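Local coordinates for spindle pole body-associated protein VIK1 (PDB 2O0A), which recruits the minus-end-directed kinesin Kar3 to microtubules and modulates their interaction through a C-terminal motor-like domain that lacks a nucleotide-binding site, at residues Lys124-Leu135 with Gly197-Arg208. Numbering follows the deposited sequence.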
loop_
_atom_site.group_PDB
_atom_site.type_symbol
_atom_site.label_atom_id
_atom_site.label_comp_id
_atom_site.label_asym_id
_atom_site.label_seq_id
_atom_site.Cartn_x
_atom_site.Cartn_y
_atom_site.Cartn_z
ATOM N N LYS A 124 19.032 10.554 -2.543
ATOM C CA LYS A 124 20.287 11.072 -1.971
ATOM C C LYS A 124 20.978 10.071 -1.074
ATOM O O LYS A 124 22.211 10.019 -1.025
ATOM C CB LYS A 124 20.053 12.374 -1.209
ATOM C CG LYS A 124 19.560 13.474 -2.111
ATOM C CD LYS A 124 19.413 14.787 -1.366
ATOM C CE LYS A 124 18.501 15.752 -2.112
ATOM N NZ LYS A 124 18.924 15.983 -3.523
ATOM N N GLN A 125 20.172 9.262 -0.395
ATOM C CA GLN A 125 20.638 8.351 0.632
ATOM C C GLN A 125 20.811 6.908 0.151
ATOM O O GLN A 125 21.541 6.141 0.783
ATOM C CB GLN A 125 19.665 8.360 1.805
ATOM C CG GLN A 125 19.385 9.720 2.436
ATOM C CD GLN A 125 18.226 9.631 3.409
ATOM O OE1 GLN A 125 17.059 9.644 3.013
ATOM N NE2 GLN A 125 18.543 9.502 4.685
ATOM N N TYR A 126 20.128 6.547 -0.931
ATOM C CA TYR A 126 20.054 5.143 -1.368
ATOM C C TYR A 126 20.160 5.001 -2.866
ATOM O O TYR A 126 19.728 5.888 -3.619
ATOM C CB TYR A 126 18.702 4.518 -0.975
ATOM C CG TYR A 126 18.392 4.581 0.492
ATOM C CD1 TYR A 126 18.860 3.602 1.368
ATOM C CD2 TYR A 126 17.604 5.621 1.007
ATOM C CE1 TYR A 126 18.578 3.666 2.731
ATOM C CE2 TYR A 126 17.294 5.678 2.345
ATOM C CZ TYR A 126 17.795 4.715 3.211
ATOM O OH TYR A 126 17.492 4.792 4.555
ATOM N N VAL A 127 20.692 3.853 -3.298
ATOM C CA VAL A 127 20.439 3.401 -4.666
ATOM C C VAL A 127 19.180 2.529 -4.610
ATOM O O VAL A 127 19.038 1.671 -3.735
ATOM C CB VAL A 127 21.615 2.608 -5.262
ATOM C CG1 VAL A 127 21.249 2.032 -6.632
ATOM C CG2 VAL A 127 22.823 3.530 -5.427
ATOM N N ILE A 128 18.260 2.808 -5.518
ATOM C CA ILE A 128 16.902 2.249 -5.458
ATOM C C ILE A 128 16.659 1.317 -6.638
ATOM O O ILE A 128 16.904 1.693 -7.793
ATOM C CB ILE A 128 15.838 3.391 -5.447
ATOM C CG1 ILE A 128 16.078 4.296 -4.239
ATOM C CG2 ILE A 128 14.418 2.818 -5.426
ATOM C CD1 ILE A 128 15.214 5.537 -4.191
ATOM N N THR A 129 16.200 0.098 -6.352
ATOM C CA THR A 129 15.839 -0.844 -7.414
ATOM C C THR A 129 14.354 -1.162 -7.393
ATOM O O THR A 129 13.687 -0.968 -6.381
ATOM C CB THR A 129 16.586 -2.185 -7.270
ATOM O OG1 THR A 129 16.053 -2.908 -6.161
ATOM C CG2 THR A 129 18.061 -1.939 -7.034
ATOM N N LEU A 130 13.857 -1.662 -8.515
ATOM C CA LEU A 130 12.453 -2.033 -8.620
ATOM C C LEU A 130 12.254 -3.282 -9.463
ATOM O O LEU A 130 12.901 -3.449 -10.493
ATOM C CB LEU A 130 11.638 -0.848 -9.179
ATOM C CG LEU A 130 10.104 -0.957 -9.183
ATOM C CD1 LEU A 130 9.418 0.401 -8.947
ATOM C CD2 LEU A 130 9.602 -1.597 -10.483
ATOM N N GLN A 131 11.362 -4.137 -8.982
ATOM C CA GLN A 131 10.802 -5.248 -9.763
ATOM C C GLN A 131 9.293 -5.150 -9.685
ATOM O O GLN A 131 8.763 -4.612 -8.718
ATOM C CB GLN A 131 11.240 -6.593 -9.184
ATOM C CG GLN A 131 12.751 -6.795 -9.238
ATOM C CD GLN A 131 13.178 -7.990 -8.458
ATOM O OE1 GLN A 131 13.232 -7.953 -7.229
ATOM N NE2 GLN A 131 13.487 -9.068 -9.156
ATOM N N PHE A 132 8.609 -5.675 -10.691
ATOM C CA PHE A 132 7.148 -5.559 -10.758
ATOM C C PHE A 132 6.630 -6.791 -11.470
ATOM O O PHE A 132 6.929 -7.002 -12.639
ATOM C CB PHE A 132 6.805 -4.254 -11.507
ATOM C CG PHE A 132 5.333 -3.957 -11.661
ATOM C CD1 PHE A 132 4.356 -4.588 -10.901
ATOM C CD2 PHE A 132 4.946 -2.977 -12.565
ATOM C CE1 PHE A 132 2.993 -4.277 -11.070
ATOM C CE2 PHE A 132 3.594 -2.646 -12.728
ATOM C CZ PHE A 132 2.629 -3.296 -12.001
ATOM N N VAL A 133 5.882 -7.610 -10.735
ATOM C CA VAL A 133 5.270 -8.803 -11.311
ATOM C C VAL A 133 3.767 -8.808 -11.062
ATOM O O VAL A 133 3.273 -8.081 -10.208
ATOM C CB VAL A 133 5.874 -10.107 -10.739
ATOM C CG1 VAL A 133 7.379 -10.163 -10.974
ATOM C CG2 VAL A 133 5.553 -10.246 -9.261
ATOM N N PHE A 134 3.051 -9.636 -11.823
ATOM C CA PHE A 134 1.623 -9.834 -11.599
ATOM C C PHE A 134 1.320 -11.319 -11.472
ATOM O O PHE A 134 1.748 -12.109 -12.312
ATOM C CB PHE A 134 0.800 -9.214 -12.729
ATOM C CG PHE A 134 -0.678 -9.246 -12.488
ATOM C CD1 PHE A 134 -1.260 -8.365 -11.585
ATOM C CD2 PHE A 134 -1.485 -10.158 -13.157
ATOM C CE1 PHE A 134 -2.621 -8.382 -11.348
ATOM C CE2 PHE A 134 -2.859 -10.187 -12.927
ATOM C CZ PHE A 134 -3.425 -9.295 -12.019
ATOM N N LEU A 135 0.607 -11.681 -10.410
ATOM C CA LEU A 135 0.195 -13.062 -10.158
ATOM C C LEU A 135 -1.299 -13.194 -10.401
ATOM O O LEU A 135 -2.091 -12.461 -9.826
ATOM C CB LEU A 135 0.534 -13.465 -8.717
ATOM C CG LEU A 135 1.885 -14.087 -8.322
ATOM C CD1 LEU A 135 3.070 -13.645 -9.199
ATOM C CD2 LEU A 135 2.177 -13.862 -6.841
ATOM N N GLY A 197 -6.095 -11.284 -9.629
ATOM C CA GLY A 197 -4.761 -11.588 -9.155
ATOM C C GLY A 197 -4.202 -10.511 -8.248
ATOM O O GLY A 197 -4.930 -9.850 -7.519
ATOM N N MET A 198 -2.895 -10.322 -8.323
ATOM C CA MET A 198 -2.222 -9.424 -7.409
ATOM C C MET A 198 -0.953 -8.890 -8.047
ATOM O O MET A 198 -0.120 -9.655 -8.538
ATOM C CB MET A 198 -1.886 -10.178 -6.131
ATOM C CG MET A 198 -1.227 -9.335 -5.035
ATOM S SD MET A 198 -1.036 -10.254 -3.492
ATOM C CE MET A 198 0.309 -11.325 -3.926
ATOM N N GLY A 199 -0.800 -7.572 -8.040
ATOM C CA GLY A 199 0.475 -6.989 -8.425
ATOM C C GLY A 199 1.431 -6.934 -7.243
ATOM O O GLY A 199 1.018 -6.686 -6.106
ATOM N N ILE A 200 2.709 -7.184 -7.508
ATOM C CA ILE A 200 3.749 -7.048 -6.496
ATOM C C ILE A 200 4.865 -6.181 -7.047
ATOM O O ILE A 200 5.490 -6.516 -8.054
ATOM C CB ILE A 200 4.384 -8.393 -6.088
ATOM C CG1 ILE A 200 3.316 -9.383 -5.619
ATOM C CG2 ILE A 200 5.460 -8.166 -5.024
ATOM C CD1 ILE A 200 3.827 -10.825 -5.531
ATOM N N ILE A 201 5.112 -5.060 -6.379
ATOM C CA ILE A 201 6.279 -4.252 -6.678
ATOM C C ILE A 201 7.228 -4.377 -5.503
ATOM O O ILE A 201 6.831 -4.165 -4.384
ATOM C CB ILE A 201 5.880 -2.785 -6.962
ATOM C CG1 ILE A 201 5.384 -2.695 -8.403
ATOM C CG2 ILE A 201 7.076 -1.820 -6.745
ATOM C CD1 ILE A 201 4.805 -1.365 -8.806
ATOM N N LYS A 202 8.459 -4.789 -5.775
ATOM C CA LYS A 202 9.468 -4.880 -4.729
ATOM C C LYS A 202 10.522 -3.825 -5.006
ATOM O O LYS A 202 11.078 -3.758 -6.113
ATOM C CB LYS A 202 10.104 -6.279 -4.700
ATOM C CG LYS A 202 11.226 -6.380 -3.671
ATOM C CD LYS A 202 11.834 -7.757 -3.687
ATOM C CE LYS A 202 12.870 -7.844 -2.561
ATOM N NZ LYS A 202 13.707 -9.091 -2.660
ATOM N N VAL A 203 10.762 -2.970 -4.013
ATOM C CA VAL A 203 11.753 -1.907 -4.121
ATOM C C VAL A 203 12.828 -2.208 -3.083
ATOM O O VAL A 203 12.516 -2.506 -1.920
ATOM C CB VAL A 203 11.110 -0.517 -3.857
ATOM C CG1 VAL A 203 12.172 0.584 -3.826
ATOM C CG2 VAL A 203 10.041 -0.205 -4.907
ATOM N N GLN A 204 14.096 -2.156 -3.488
ATOM C CA GLN A 204 15.193 -2.300 -2.528
ATOM C C GLN A 204 15.873 -0.943 -2.374
ATOM O O GLN A 204 16.119 -0.257 -3.364
ATOM C CB GLN A 204 16.218 -3.305 -3.024
ATOM C CG GLN A 204 15.683 -4.701 -3.234
ATOM C CD GLN A 204 16.760 -5.619 -3.805
ATOM O OE1 GLN A 204 17.239 -5.430 -4.931
ATOM N NE2 GLN A 204 17.163 -6.587 -3.015
ATOM N N PHE A 205 16.173 -0.584 -1.136
ATOM C CA PHE A 205 16.898 0.644 -0.831
ATOM C C PHE A 205 18.293 0.263 -0.322
ATOM O O PHE A 205 18.408 -0.232 0.790
ATOM C CB PHE A 205 16.163 1.443 0.259
ATOM C CG PHE A 205 14.808 1.971 -0.172
ATOM C CD1 PHE A 205 14.685 3.240 -0.758
ATOM C CD2 PHE A 205 13.665 1.203 0.025
ATOM C CE1 PHE A 205 13.421 3.733 -1.178
ATOM C CE2 PHE A 205 12.397 1.693 -0.360
ATOM C CZ PHE A 205 12.282 2.951 -0.973
ATOM N N PHE A 206 19.325 0.485 -1.138
ATOM C CA PHE A 206 20.703 0.156 -0.763
ATOM C C PHE A 206 21.388 1.419 -0.268
ATOM O O PHE A 206 21.561 2.363 -1.042
ATOM C CB PHE A 206 21.471 -0.374 -1.971
ATOM C CG PHE A 206 21.053 -1.734 -2.404
ATOM C CD1 PHE A 206 21.622 -2.861 -1.819
ATOM C CD2 PHE A 206 20.083 -1.898 -3.384
ATOM C CE1 PHE A 206 21.247 -4.146 -2.220
ATOM C CE2 PHE A 206 19.702 -3.188 -3.782
ATOM C CZ PHE A 206 20.285 -4.300 -3.193
ATOM N N PRO A 207 21.789 1.452 1.012
ATOM C CA PRO A 207 22.391 2.690 1.508
ATOM C C PRO A 207 23.703 3.014 0.811
ATOM O O PRO A 207 24.556 2.127 0.611
ATOM C CB PRO A 207 22.638 2.392 2.992
ATOM C CG PRO A 207 22.714 0.922 3.079
ATOM C CD PRO A 207 21.709 0.426 2.070
ATOM N N ARG A 208 23.853 4.281 0.440
ATOM C CA ARG A 208 25.075 4.754 -0.205
ATOM C C ARG A 208 26.235 4.774 0.779
ATOM O O ARG A 208 26.035 4.940 1.987
ATOM C CB ARG A 208 24.849 6.142 -0.812
ATOM C CG ARG A 208 23.842 6.134 -1.953
ATOM C CD ARG A 208 23.677 7.499 -2.602
ATOM N NE ARG A 208 22.588 7.500 -3.581
ATOM C CZ ARG A 208 22.710 7.192 -4.871
ATOM N NH1 ARG A 208 23.898 6.867 -5.383
ATOM N NH2 ARG A 208 21.637 7.221 -5.664
HETATM O O HOH W 1 13.803 -4.649 -6.375
HETATM O O HOH W 2 14.043 -9.945 -5.480
#
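Thr-129 OG1 is held between Gln-204 and a water: it lies 3.0 Å from Gln-204 OE1, takes a weak bond from Gln-204 N, and meets a water that also donates to Lys-202 O. Its place between backbone N and carbonyl carbon (chi1 72°) leaves CG2 to touch the edge of the Phe-206 ring. A second water joins Gln-131 OE1 to Lys-202 NZ, 2.8 and 3.0 Å away; Gln-131 NE2 and Lys-202 NZ also bond carbonyls of Leu-167 and Ile-165, tying in the neighbouring hairpin. The backbones pair as an antiparallel ladder, with Val-127 N bonded to Phe-206 O at 2.8 Å. Where strand 126-136 leaves helix 121-125, Phe-205 turns its ring edge to the Tyr-126 face, planes at 75°. Ile-201 CD1 sits over the centre of the Phe-132 ring, 3.9 Å from its centroid, and both side chains touch Arg-108. Cutting Phe-132 back to an alanine is likely to leave Ile-201 CD1 without its CH-pi partner and open a gap next to Arg-108. Water-bridged polar groups thus occupy mid-face, with Leu-135 on Ile-200 toward Gly-197, while Leu-130, Phe-132, Ile-201 and Phe-205 pack the kinesin-like central sheet against helix 105-116.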